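Local atomic coordinates of putative extracellular solute-binding protein (Bordetella bronchiseptica, PDB entry 4P56), a protein that binds both enantiomers of mandelate as a periplasmic solute-binding protein and probably hands such an acid to a TRAP-type membrane transporter. Residues A[37-42]-A[214-219]; A[47-52]-A[256-261]; A[105-110]-A[331-336]; A[186-191]-A[196-201]; A[224-229]-A[283-288]. All blocks are in the same frame, centred on the assembly; numbering follows the deposited sequence.

Contact 1 (A[37-42]-A[214-219])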
# COMPACT_ATOMS: atom_id res chain seq x y z
N PRO A 37 -10.38 13.14 -2.22
CA PRO A 37 -10.99 13.06 -0.88
C PRO A 37 -12.03 11.96 -0.77
O PRO A 37 -12.35 11.53 0.34
CB PRO A 37 -11.66 14.43 -0.69
CG PRO A 37 -11.29 15.27 -1.85
CD PRO A 37 -10.76 14.37 -2.93
N THR A 38 -12.55 11.50 -1.90
CA THR A 38 -13.53 10.41 -1.92
C THR A 38 -12.85 9.02 -1.82
O THR A 38 -13.52 8.02 -1.57
CB THR A 38 -14.36 10.50 -3.21
OG1 THR A 38 -13.49 10.76 -4.31
CG2 THR A 38 -15.35 11.66 -3.12
N HIS A 39 -11.54 8.95 -2.01
CA HIS A 39 -10.83 7.67 -1.93
C HIS A 39 -10.93 7.03 -0.54
O HIS A 39 -10.99 7.72 0.47
CB HIS A 39 -9.36 7.80 -2.32
CG HIS A 39 -8.68 6.49 -2.56
ND1 HIS A 39 -8.07 5.77 -1.55
CD2 HIS A 39 -8.55 5.74 -3.68
CE1 HIS A 39 -7.56 4.66 -2.05
NE2 HIS A 39 -7.84 4.61 -3.34
N ALA A 40 -10.95 5.70 -0.50
CA ALA A 40 -11.01 4.99 0.78
C ALA A 40 -10.06 5.54 1.85
O ALA A 40 -10.43 5.72 3.02
CB ALA A 40 -10.69 3.56 0.56
N VAL A 41 -8.80 5.66 1.48
CA VAL A 41 -7.77 6.18 2.36
C VAL A 41 -8.16 7.49 3.04
O VAL A 41 -7.84 7.70 4.21
CB VAL A 41 -6.46 6.41 1.61
CG1 VAL A 41 -5.43 7.02 2.55
CG2 VAL A 41 -5.94 5.09 1.06
N VAL A 42 -8.81 8.38 2.31
CA VAL A 42 -9.22 9.65 2.92
C VAL A 42 -10.60 9.53 3.57
O VAL A 42 -10.75 9.73 4.79
CB VAL A 42 -9.20 10.80 1.91
CG1 VAL A 42 -9.52 12.10 2.57
CG2 VAL A 42 -7.84 10.90 1.24
N LEU A 214 -9.56 0.04 -9.60
CA LEU A 214 -10.24 -0.02 -10.89
C LEU A 214 -11.36 1.02 -10.95
O LEU A 214 -11.60 1.65 -11.98
CB LEU A 214 -10.83 -1.43 -11.10
CG LEU A 214 -11.66 -1.64 -12.35
CD1 LEU A 214 -10.76 -1.74 -13.56
CD2 LEU A 214 -12.53 -2.90 -12.22
N VAL A 215 -12.06 1.18 -9.83
CA VAL A 215 -13.23 2.03 -9.80
C VAL A 215 -12.86 3.44 -9.35
O VAL A 215 -13.32 4.42 -9.95
CB VAL A 215 -14.33 1.45 -8.89
CG1 VAL A 215 -15.53 2.36 -8.82
CG2 VAL A 215 -14.74 0.11 -9.38
N SER A 216 -12.03 3.56 -8.32
CA SER A 216 -11.81 4.89 -7.75
C SER A 216 -10.98 5.75 -8.70
O SER A 216 -11.12 6.95 -8.73
CB SER A 216 -11.18 4.82 -6.35
OG SER A 216 -9.95 4.14 -6.40
N PHE A 217 -10.14 5.12 -9.51
CA PHE A 217 -9.34 5.84 -10.50
C PHE A 217 -10.04 5.91 -11.88
O PHE A 217 -9.47 6.40 -12.86
CB PHE A 217 -7.94 5.23 -10.57
CG PHE A 217 -7.09 5.55 -9.36
CD1 PHE A 217 -6.34 6.71 -9.31
CD2 PHE A 217 -7.07 4.70 -8.28
CE1 PHE A 217 -5.56 7.00 -8.19
CE2 PHE A 217 -6.30 5.00 -7.15
CZ PHE A 217 -5.55 6.14 -7.11
N LYS A 218 -11.28 5.43 -11.92
CA LYS A 218 -12.15 5.55 -13.09
C LYS A 218 -11.58 4.84 -14.29
O LYS A 218 -11.62 5.36 -15.41
CB LYS A 218 -12.41 7.02 -13.43
CG LYS A 218 -13.14 7.79 -12.33
CD LYS A 218 -13.13 9.28 -12.62
CE LYS A 218 -13.01 10.12 -11.36
NZ LYS A 218 -14.31 10.30 -10.64
N LEU A 219 -11.06 3.63 -14.08
CA LEU A 219 -10.43 2.87 -15.14
C LEU A 219 -11.35 1.82 -15.76
O LEU A 219 -10.96 1.13 -16.70
CB LEU A 219 -9.20 2.15 -14.59
CG LEU A 219 -8.18 3.01 -13.85
CD1 LEU A 219 -7.01 2.18 -13.36
CD2 LEU A 219 -7.68 4.10 -14.76
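His39 meets Ser216 and Phe217 at the ligand cleft of a TRAP solute-binding fold, where helix 40-56, packed with the sheet of strands 28-31 and 62-65, faces helix 211-216, which follows strand 206-210 of the six-stranded sheet. Followed outward, the histidine shows how one ring can serve several partners. From CB, the side chain turns CG anti to the backbone N (chi1 -167°), which carries the imidazole across the gap. On one flank of the ring, ND1 works for its own chain: it accepts the Val41 N-H at 3.1 Å, an N-cap bond tilted 24° from the ring plane. On the other flank, His39 CD2 lies 3.5 Å from Ser216 OG. Next comes NE2, hydrogen-bonded to Glu212 OE1, while the second carboxylate oxygen of Glu212 bonds Ser216 OG. A single glutamate thus positions both residues, and the two ring nitrogens together fix the rotation of the imidazole. The His39 and Phe217 rings meet obliquely, planes at 59° and centroids 5.9 Å apart. Both residues touch the bound (R)-mandelate and belong to its pocket. Lys218, with positive phi, is the C' residue of the Schellman motif that ends helix 211-216, and Phe217 leaves the helix just before it. At the far corner of the imidazole, His39 NE2 comes within 4.1 Å of Phe217 CE2.

Contact 2 (A[47-52]-A[256-261])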
# COMPACT_ATOMS: atom_id res chain seq x y z
N MSE A 47 -10.30 10.41 7.62
CA MSE A 47 -11.33 11.30 8.18
C MSE A 47 -11.90 10.71 9.48
O MSE A 47 -11.93 11.38 10.51
CB MSE A 47 -12.42 11.59 7.15
CG MSE A 47 -11.93 12.45 5.99
SE MSE A 47 -11.27 14.23 6.55
CE MSE A 47 -9.41 13.93 6.93
N PRO A 48 -12.35 9.44 9.44
CA PRO A 48 -12.84 8.87 10.70
C PRO A 48 -11.76 8.81 11.78
O PRO A 48 -12.06 8.98 12.97
CB PRO A 48 -13.30 7.45 10.33
CG PRO A 48 -13.20 7.34 8.82
CD PRO A 48 -12.78 8.67 8.25
N TRP A 49 -10.52 8.59 11.38
CA TRP A 49 -9.42 8.50 12.34
C TRP A 49 -9.21 9.87 12.98
O TRP A 49 -9.00 9.99 14.18
CB TRP A 49 -8.16 8.06 11.59
CG TRP A 49 -6.91 7.90 12.39
CD1 TRP A 49 -6.66 7.00 13.40
CD2 TRP A 49 -5.69 8.64 12.22
NE1 TRP A 49 -5.36 7.13 13.84
CE2 TRP A 49 -4.75 8.13 13.14
CE3 TRP A 49 -5.30 9.68 11.37
CZ2 TRP A 49 -3.46 8.65 13.24
CZ3 TRP A 49 -4.01 10.18 11.47
CH2 TRP A 49 -3.11 9.66 12.39
N GLY A 50 -9.28 10.92 12.17
CA GLY A 50 -9.20 12.28 12.69
C GLY A 50 -10.33 12.55 13.70
O GLY A 50 -10.14 13.21 14.73
N GLU A 51 -11.51 12.03 13.41
CA GLU A 51 -12.63 12.20 14.34
C GLU A 51 -12.34 11.47 15.67
O GLU A 51 -12.69 11.96 16.77
CB GLU A 51 -13.90 11.68 13.68
CG GLU A 51 -14.47 12.72 12.73
CD GLU A 51 -15.05 13.88 13.51
OE1 GLU A 51 -16.13 13.68 14.10
OE2 GLU A 51 -14.41 14.96 13.57
N GLU A 52 -11.70 10.30 15.58
CA GLU A 52 -11.37 9.54 16.78
C GLU A 52 -10.38 10.33 17.63
O GLU A 52 -10.53 10.37 18.83
CB GLU A 52 -10.79 8.14 16.46
CG GLU A 52 -11.80 7.13 15.89
CD GLU A 52 -11.25 5.69 15.80
OE1 GLU A 52 -10.38 5.32 16.59
OE2 GLU A 52 -11.69 4.93 14.92
N ASP A 256 0.41 10.32 24.03
CA ASP A 256 0.10 8.92 24.35
C ASP A 256 -1.18 8.47 23.67
O ASP A 256 -1.25 7.37 23.12
CB ASP A 256 -0.05 8.73 25.85
CG ASP A 256 1.27 8.73 26.58
OD1 ASP A 256 2.34 8.70 25.92
OD2 ASP A 256 1.23 8.76 27.84
N THR A 257 -2.19 9.34 23.70
CA THR A 257 -3.46 9.05 23.03
C THR A 257 -3.28 8.89 21.52
O THR A 257 -3.77 7.92 20.94
CB THR A 257 -4.52 10.15 23.35
OG1 THR A 257 -4.82 10.09 24.73
CG2 THR A 257 -5.80 9.94 22.54
N LEU A 258 -2.57 9.82 20.88
CA LEU A 258 -2.38 9.73 19.45
C LEU A 258 -1.66 8.43 19.10
O LEU A 258 -2.03 7.73 18.15
CB LEU A 258 -1.59 10.93 18.92
CG LEU A 258 -1.29 10.89 17.42
CD1 LEU A 258 -2.56 10.76 16.61
CD2 LEU A 258 -0.50 12.12 16.98
N VAL A 259 -0.64 8.09 19.87
CA VAL A 259 0.05 6.83 19.68
C VAL A 259 -0.87 5.62 19.87
O VAL A 259 -0.82 4.66 19.10
CB VAL A 259 1.30 6.75 20.57
CG1 VAL A 259 1.98 5.38 20.47
CG2 VAL A 259 2.26 7.83 20.15
N ARG A 260 -1.73 5.65 20.89
CA ARG A 260 -2.65 4.54 21.14
C ARG A 260 -3.66 4.35 20.00
O ARG A 260 -4.11 3.24 19.70
CB ARG A 260 -3.36 4.82 22.46
CG ARG A 260 -4.40 3.86 22.90
CD ARG A 260 -4.74 4.15 24.39
NE ARG A 260 -5.47 5.41 24.57
CZ ARG A 260 -5.03 6.48 25.23
NH1 ARG A 260 -3.83 6.52 25.81
NH2 ARG A 260 -5.80 7.56 25.32
N LEU A 261 -4.00 5.46 19.35
CA LEU A 261 -4.92 5.45 18.21
C LEU A 261 -4.17 5.17 16.91
O LEU A 261 -4.76 5.09 15.84
CB LEU A 261 -5.65 6.79 18.12
CG LEU A 261 -6.69 7.01 19.22
CD1 LEU A 261 -7.27 8.42 19.16
CD2 LEU A 261 -7.82 5.94 19.14
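The indole of Trp49 meets the 256-261 segment at its rim: Leu261 O sits at the edge, only 4° from the ring plane, and takes the NE1-H in a hydrogen bond of 2.9 Å between Trp49 NE1 and Leu261 O. Seen from the carbonyl, the donor stands well above the peptide plane. The benzo side of the same ring has an apolar neighbour, with Trp49 CZ2 and Leu258 CD1 4.1 Å apart in an oblique approach. Leu266 and Leu269 of helix 263-285 and Leu63 of strand 62-65 also pack on the tryptophan. CG anti to the backbone N (chi1 -180°) swings the indole off helix 40-56 to reach them. One turn after Trp49, Glu52 receives both methyls of Leu261: CD2 lies 3.7 Å from Glu52 OE1, and CD1 lies 3.8 Å from the backbone Glu52 O. That carboxylate oxygen is also hydrogen-bonded to His265 NE2, so the Leu261 methyl packs beside an atom that already has a polar partner. A side-chain N-H thus takes up a carbonyl just past the end of helix 252-260, and through it this helix is joined to helix 40-56, the connection of the beta-alpha-beta crossover from strand 28-31 to strand 62-65.

Contact 3 (A[105-110]-A[331-336])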
# COMPACT_ATOMS: atom_id res chain seq x y z
N ALA A 105 6.19 -7.92 3.62
CA ALA A 105 4.74 -7.89 3.85
C ALA A 105 3.91 -7.93 2.58
O ALA A 105 2.68 -8.01 2.65
CB ALA A 105 4.35 -6.64 4.64
N VAL A 106 4.58 -7.89 1.43
CA VAL A 106 3.90 -7.66 0.16
C VAL A 106 4.32 -8.64 -0.94
O VAL A 106 4.05 -8.42 -2.12
CB VAL A 106 4.09 -6.20 -0.34
CG1 VAL A 106 3.48 -5.25 0.63
CG2 VAL A 106 5.59 -5.86 -0.55
N LEU A 107 4.92 -9.76 -0.53
CA LEU A 107 5.37 -10.75 -1.49
C LEU A 107 4.18 -11.38 -2.22
O LEU A 107 3.06 -11.34 -1.74
CB LEU A 107 6.20 -11.82 -0.78
CG LEU A 107 7.57 -11.32 -0.27
CD1 LEU A 107 8.10 -12.23 0.82
CD2 LEU A 107 8.57 -11.24 -1.40
N PRO A 108 4.43 -11.97 -3.39
CA PRO A 108 3.30 -12.63 -4.07
C PRO A 108 2.66 -13.73 -3.22
O PRO A 108 3.36 -14.46 -2.52
CB PRO A 108 3.96 -13.24 -5.31
CG PRO A 108 5.14 -12.34 -5.58
CD PRO A 108 5.65 -11.95 -4.21
N PHE A 109 1.33 -13.82 -3.29
CA PHE A 109 0.55 -14.97 -2.78
C PHE A 109 0.56 -15.14 -1.27
O PHE A 109 0.59 -16.27 -0.78
CB PHE A 109 1.05 -16.28 -3.39
CG PHE A 109 1.31 -16.21 -4.86
CD1 PHE A 109 0.49 -15.49 -5.69
CD2 PHE A 109 2.43 -16.82 -5.39
CE1 PHE A 109 0.75 -15.42 -7.06
CE2 PHE A 109 2.70 -16.76 -6.72
CZ PHE A 109 1.87 -16.05 -7.56
N SER A 110 0.54 -14.05 -0.55
CA SER A 110 0.84 -14.09 0.86
C SER A 110 -0.24 -13.55 1.79
O SER A 110 -0.03 -13.52 2.99
CB SER A 110 2.07 -13.24 1.11
OG SER A 110 1.83 -11.91 0.69
N SER A 331 7.44 -14.42 11.98
CA SER A 331 6.41 -13.81 12.79
C SER A 331 5.27 -13.29 11.91
O SER A 331 4.08 -13.51 12.19
CB SER A 331 7.03 -12.65 13.57
OG SER A 331 6.09 -12.07 14.44
N PHE A 332 5.64 -12.57 10.86
CA PHE A 332 4.64 -12.05 9.94
C PHE A 332 3.79 -13.20 9.36
O PHE A 332 2.59 -13.08 9.28
CB PHE A 332 5.28 -11.27 8.81
CG PHE A 332 4.33 -10.94 7.69
CD1 PHE A 332 3.45 -9.86 7.79
CD2 PHE A 332 4.34 -11.68 6.52
CE1 PHE A 332 2.58 -9.54 6.75
CE2 PHE A 332 3.47 -11.36 5.47
CZ PHE A 332 2.60 -10.29 5.58
N ARG A 333 4.44 -14.28 8.94
CA ARG A 333 3.71 -15.38 8.27
C ARG A 333 2.78 -16.06 9.21
O ARG A 333 1.68 -16.46 8.81
CB ARG A 333 4.68 -16.40 7.66
CG ARG A 333 5.32 -15.81 6.43
CD ARG A 333 6.47 -16.62 5.89
NE ARG A 333 6.78 -16.05 4.60
CZ ARG A 333 7.82 -16.35 3.85
NH1 ARG A 333 8.72 -17.25 4.27
NH2 ARG A 333 7.96 -15.74 2.68
N ALA A 334 3.23 -16.23 10.45
CA ALA A 334 2.40 -16.92 11.43
C ALA A 334 1.19 -16.06 11.73
O ALA A 334 0.06 -16.54 11.81
CB ALA A 334 3.17 -17.18 12.69
N GLU A 335 1.43 -14.77 11.86
CA GLU A 335 0.36 -13.87 12.26
C GLU A 335 -0.69 -13.67 11.15
O GLU A 335 -1.90 -13.66 11.42
CB GLU A 335 0.93 -12.53 12.69
CG GLU A 335 -0.15 -11.55 13.12
CD GLU A 335 0.42 -10.25 13.67
OE1 GLU A 335 1.67 -10.13 13.75
OE2 GLU A 335 -0.39 -9.37 14.02
N ILE A 336 -0.25 -13.54 9.90
CA ILE A 336 -1.20 -13.33 8.80
C ILE A 336 -2.00 -14.60 8.49
O ILE A 336 -3.20 -14.53 8.21
CB ILE A 336 -0.51 -12.72 7.52
CG1 ILE A 336 -1.55 -12.01 6.63
CG2 ILE A 336 0.21 -13.80 6.76
CD1 ILE A 336 -0.94 -11.19 5.48
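Phe332 swings CG anti to its amide nitrogen (chi1 169°), and that torsion lays the phenyl ring against Ala105. Ile336, one turn further along helix 325-340, has chi1 of -158°, which extends CG1 toward Ser110 and tucks CG2 in beside the ring. Ala105 CA stands over one face in a CH-pi contact, 4.1 Å from the centroid of the Phe332 ring, and Ala105 CB adds an apolar touch at 4.0 Å to Phe332 CE1. Ile336 CG2 lies above the other face, toward the rim, and Phe104 meets the same ring edge-to-face. Beyond it, Ile336 CD1 comes to 3.5 Å from Ser110 O. At the margin the extended chain of Arg333 brings NH2 to 4.0 Å from Leu107 CD1, while this nitrogen keeps its salt bridge with Glu311. Two polar groups of the loop have other partners: Ser110 OG donates to Leu107 O at 2.8 Å, and Arg117 of helix 114-129 bonds Ser110 OG and Ala105 O. With no hydrogen bond between the segments, the contact rests on close packing of apolar carbons, a CH-pi touch, and methyls beside a carbonyl and a guanidinium.

Contact 4 (A[186-191]-A[196-201])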
# COMPACT_ATOMS: atom_id res chain seq x y z
N SER A 186 7.12 -4.69 -18.70
CA SER A 186 7.97 -3.48 -18.63
C SER A 186 7.31 -2.52 -17.67
O SER A 186 6.33 -1.86 -18.00
CB SER A 186 8.11 -2.81 -20.00
OG SER A 186 8.46 -3.77 -20.97
N PRO A 187 7.83 -2.48 -16.44
CA PRO A 187 7.15 -1.61 -15.49
C PRO A 187 7.30 -0.15 -15.85
O PRO A 187 8.37 0.30 -16.28
CB PRO A 187 7.82 -1.93 -14.14
CG PRO A 187 9.04 -2.68 -14.44
CD PRO A 187 8.94 -3.24 -15.84
N ILE A 188 6.20 0.57 -15.69
CA ILE A 188 6.18 2.02 -15.70
C ILE A 188 5.87 2.49 -14.28
O ILE A 188 4.70 2.51 -13.85
CB ILE A 188 5.12 2.57 -16.66
CG1 ILE A 188 5.40 2.09 -18.10
CG2 ILE A 188 5.09 4.09 -16.60
CD1 ILE A 188 4.29 2.53 -19.06
N ALA A 189 6.92 2.83 -13.52
CA ALA A 189 6.75 3.25 -12.12
C ALA A 189 6.35 4.70 -12.03
O ALA A 189 7.18 5.59 -12.23
CB ALA A 189 8.06 2.98 -11.31
N LYS A 190 5.07 4.93 -11.72
CA LYS A 190 4.53 6.27 -11.52
C LYS A 190 3.46 6.19 -10.42
O LYS A 190 2.84 5.14 -10.21
CB LYS A 190 3.92 6.83 -12.80
CG LYS A 190 4.89 6.99 -13.97
CD LYS A 190 5.88 8.11 -13.71
CE LYS A 190 6.65 8.49 -14.96
NZ LYS A 190 7.88 9.24 -14.58
N PRO A 191 3.23 7.30 -9.71
CA PRO A 191 2.24 7.29 -8.64
C PRO A 191 0.84 6.98 -9.16
O PRO A 191 0.56 7.26 -10.32
CB PRO A 191 2.29 8.72 -8.09
CG PRO A 191 3.59 9.25 -8.51
CD PRO A 191 3.97 8.57 -9.78
N TYR A 196 -4.81 6.87 -14.86
CA TYR A 196 -5.84 7.17 -15.84
C TYR A 196 -5.24 7.78 -17.10
O TYR A 196 -5.53 7.35 -18.23
CB TYR A 196 -6.92 8.10 -15.24
CG TYR A 196 -7.98 8.37 -16.27
CD1 TYR A 196 -9.07 7.53 -16.41
CD2 TYR A 196 -7.86 9.43 -17.18
CE1 TYR A 196 -10.04 7.75 -17.39
CE2 TYR A 196 -8.81 9.65 -18.15
CZ TYR A 196 -9.89 8.81 -18.25
OH TYR A 196 -10.84 9.03 -19.23
N GLU A 197 -4.37 8.77 -16.94
CA GLU A 197 -3.75 9.38 -18.11
C GLU A 197 -2.95 8.35 -18.94
O GLU A 197 -3.02 8.31 -20.18
CB GLU A 197 -2.84 10.54 -17.69
CG GLU A 197 -2.04 11.13 -18.82
CD GLU A 197 -2.89 11.96 -19.75
OE1 GLU A 197 -4.12 12.00 -19.55
OE2 GLU A 197 -2.34 12.57 -20.69
N LEU A 198 -2.16 7.53 -18.26
CA LEU A 198 -1.28 6.60 -18.96
C LEU A 198 -2.08 5.52 -19.68
O LEU A 198 -1.67 5.02 -20.73
CB LEU A 198 -0.32 5.94 -17.97
CG LEU A 198 0.80 6.82 -17.44
CD1 LEU A 198 1.43 6.15 -16.24
CD2 LEU A 198 1.85 7.10 -18.52
N LEU A 199 -3.20 5.12 -19.09
CA LEU A 199 -4.02 4.07 -19.69
C LEU A 199 -4.94 4.63 -20.77
O LEU A 199 -5.08 4.04 -21.85
CB LEU A 199 -4.88 3.38 -18.62
CG LEU A 199 -4.07 2.41 -17.74
CD1 LEU A 199 -4.86 2.04 -16.51
CD2 LEU A 199 -3.66 1.16 -18.51
N SER A 200 -5.58 5.76 -20.47
CA SER A 200 -6.51 6.36 -21.43
C SER A 200 -5.81 6.72 -22.74
O SER A 200 -6.42 6.61 -23.81
CB SER A 200 -7.19 7.59 -20.86
OG SER A 200 -6.27 8.63 -20.60
N THR A 201 -4.54 7.13 -22.66
CA THR A 201 -3.79 7.57 -23.85
C THR A 201 -3.11 6.42 -24.57
O THR A 201 -2.61 6.59 -25.70
CB THR A 201 -2.71 8.61 -23.51
OG1 THR A 201 -1.76 8.05 -22.60
CG2 THR A 201 -3.34 9.86 -22.89
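Leu198 reaches from helix 195-200 toward strand 186-189 and sets a single methyl, CD1, against two side chains at once. Leu198 CD1 lies 4.2 Å from Ile188 CG2, and at the same 4.2 Å from Lys190 CG. Two residues apart on an extended chain, Ile188 and Lys190 both direct their CB toward the helix, so their aliphatic carbons form one small apolar strip for the leucine. Only the root of the lysine takes part: chi2 of -70° bends the chain just beyond CG and carries NZ off from the helix. The next shell explains why the partners stand where they do. Ile188 bonds through its backbone to Ile169 and Val171 of strand 168-171, and Lys190 O accepts from Arg170, a pocket residue that Leu198 also touches. On the helix side, two hydroxyls fold back onto backbone carbonyls. Ser200 OG donates to Tyr196 O at 2.8 Å and Thr201 OG1 to Glu197 O at 2.7 Å, each sharing its carbonyl with a backbone N-H, while Ser200 CB rests over a face of the Tyr196 ring. Taken as a whole, this is the first half of a beta-alpha-beta crossover: strand 186-189, at the border of the six-stranded sheet, leads through helix 195-200 to strand 206-210, and these two parallel strands flank strand 168-171.

Contact 5 (A[224-229]-A[283-288])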
# COMPACT_ATOMS: atom_id res chain seq x y z
N ARG A 224 -10.39 -3.94 -19.81
CA ARG A 224 -11.30 -5.03 -20.18
C ARG A 224 -10.88 -6.42 -19.69
O ARG A 224 -11.54 -7.41 -19.98
CB ARG A 224 -11.47 -5.11 -21.71
CG ARG A 224 -11.85 -3.80 -22.37
CD ARG A 224 -13.18 -3.26 -21.88
NE ARG A 224 -14.25 -4.25 -21.98
CZ ARG A 224 -15.11 -4.39 -23.00
NH1 ARG A 224 -15.07 -3.58 -24.06
NH2 ARG A 224 -16.03 -5.34 -22.94
N HIS A 225 -9.76 -6.49 -18.97
CA HIS A 225 -9.19 -7.78 -18.58
C HIS A 225 -8.60 -7.69 -17.20
O HIS A 225 -7.99 -6.68 -16.84
CB HIS A 225 -8.11 -8.20 -19.58
CG HIS A 225 -8.60 -8.32 -20.99
ND1 HIS A 225 -9.13 -9.49 -21.51
CD2 HIS A 225 -8.64 -7.42 -22.00
CE1 HIS A 225 -9.48 -9.30 -22.77
NE2 HIS A 225 -9.20 -8.05 -23.09
N ALA A 226 -8.80 -8.73 -16.40
CA ALA A 226 -8.22 -8.79 -15.07
C ALA A 226 -7.88 -10.23 -14.72
O ALA A 226 -8.71 -11.13 -14.94
CB ALA A 226 -9.20 -8.23 -14.02
N THR A 227 -6.71 -10.43 -14.13
CA THR A 227 -6.32 -11.75 -13.62
C THR A 227 -6.01 -11.65 -12.16
O THR A 227 -5.18 -10.86 -11.74
CB THR A 227 -5.11 -12.33 -14.37
OG1 THR A 227 -5.48 -12.47 -15.76
CG2 THR A 227 -4.71 -13.70 -13.79
N GLU A 228 -6.74 -12.42 -11.37
CA GLU A 228 -6.58 -12.42 -9.93
C GLU A 228 -5.76 -13.62 -9.54
O GLU A 228 -5.76 -14.63 -10.22
CB GLU A 228 -7.94 -12.49 -9.24
CG GLU A 228 -8.84 -11.31 -9.51
CD GLU A 228 -10.11 -11.44 -8.71
OE1 GLU A 228 -11.07 -12.02 -9.24
OE2 GLU A 228 -10.12 -11.02 -7.52
N PHE A 229 -5.08 -13.49 -8.40
CA PHE A 229 -4.18 -14.50 -7.91
C PHE A 229 -4.49 -14.74 -6.44
O PHE A 229 -4.70 -13.78 -5.69
CB PHE A 229 -2.75 -13.97 -8.00
CG PHE A 229 -2.21 -13.86 -9.40
CD1 PHE A 229 -2.50 -12.76 -10.18
CD2 PHE A 229 -1.41 -14.86 -9.92
CE1 PHE A 229 -2.01 -12.65 -11.45
CE2 PHE A 229 -0.92 -14.76 -11.18
CZ PHE A 229 -1.21 -13.64 -11.95
N LYS A 283 -18.63 -5.71 -7.86
CA LYS A 283 -19.80 -5.63 -8.74
C LYS A 283 -19.33 -5.28 -10.15
O LYS A 283 -19.89 -5.77 -11.14
CB LYS A 283 -20.82 -4.60 -8.27
CG LYS A 283 -22.09 -4.58 -9.14
CD LYS A 283 -22.69 -5.99 -9.33
CE LYS A 283 -24.15 -5.96 -9.82
NZ LYS A 283 -24.32 -5.42 -11.20
N VAL A 284 -18.30 -4.45 -10.26
CA VAL A 284 -17.73 -4.15 -11.56
C VAL A 284 -16.87 -5.30 -12.09
O VAL A 284 -16.99 -5.67 -13.26
CB VAL A 284 -16.86 -2.86 -11.52
CG1 VAL A 284 -16.16 -2.65 -12.86
CG2 VAL A 284 -17.71 -1.67 -11.18
N LEU A 285 -15.99 -5.84 -11.25
CA LEU A 285 -15.15 -6.97 -11.68
C LEU A 285 -15.96 -8.13 -12.22
O LEU A 285 -15.56 -8.76 -13.20
CB LEU A 285 -14.30 -7.52 -10.52
CG LEU A 285 -13.04 -6.78 -10.11
CD1 LEU A 285 -12.32 -7.54 -8.97
CD2 LEU A 285 -12.12 -6.60 -11.29
N GLU A 286 -17.07 -8.45 -11.56
CA GLU A 286 -17.83 -9.65 -11.90
C GLU A 286 -18.94 -9.38 -12.92
O GLU A 286 -19.70 -10.27 -13.28
CB GLU A 286 -18.46 -10.28 -10.65
CG GLU A 286 -17.43 -10.74 -9.60
CD GLU A 286 -18.09 -11.29 -8.33
OE1 GLU A 286 -19.33 -11.16 -8.18
OE2 GLU A 286 -17.35 -11.85 -7.48
N GLY A 287 -19.02 -8.13 -13.39
CA GLY A 287 -20.19 -7.66 -14.09
C GLY A 287 -20.33 -8.03 -15.56
O GLY A 287 -21.40 -7.82 -16.14
N GLY A 288 -19.28 -8.56 -16.17
CA GLY A 288 -19.38 -9.09 -17.52
C GLY A 288 -18.66 -8.30 -18.59
O GLY A 288 -18.39 -8.83 -19.67
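Leu285 contributes the most surface here, dividing its two methyls between Ala226 and Glu228 of strand 225-228. Leu285 CD2 packs on Ala226 CB at 4.3 Å, and Leu285 CD1 lies 4.4 Å from Glu228 OE2. The leucine thus lies along the face of the strand to which both CB atoms point, one residue being skipped between them. Its CG stands anti to the carbonyl carbon (chi1 -79°), which extends the branch off the last helical turn. The polar end of Glu228 is occupied by Arg282, whose NH1 makes a salt bridge to OE2. The same arginine pairs through NE with Glu286 OE2, so a cation bridges two carboxylates whose nearer oxygens, Glu228 OE1 and Glu286 OE2, are 6.5 Å apart; this probably eases their mutual repulsion. Past Leu285 the chain turns away through Gly287 and Gly288, the latter with a phi of 111°. Leu285 is enclosed further by Phe152 of strand 149-153 and by Ala211 and Leu214 of helix 211-216. The end of helix 263-285 therefore lies on the six-stranded sheet, against strand 225-228, which runs between 149-153 and 291-294 and opens with a classic beta bulge where Arg224 and His225 face Thr153.

From the N terminus, residues 37-42 open contact 1, and 47-52, on the same helix 40-56, open contact 2. The loop at 105-110 then starts contact 3. Contact 4 nests inside all three. Contact 1 closes at 214-219, crossing contacts 2 and 3, before contact 5 opens at 224-229. Contact 2 closes next, crossing contacts 3 and 5, and contact 5 nests within contact 3, which the C-terminal helix closes. Contacts 4 and 5 reach the six-stranded sheet; contact 1 joins helix 211-216, beside that sheet, to helix 40-56; contact 2 ties helix 40-56 to helix 252-260, and contact 3 ties the loop before helix 114-129 to helix 325-340. Phe109 packs on Phe229 between contacts 3 and 5.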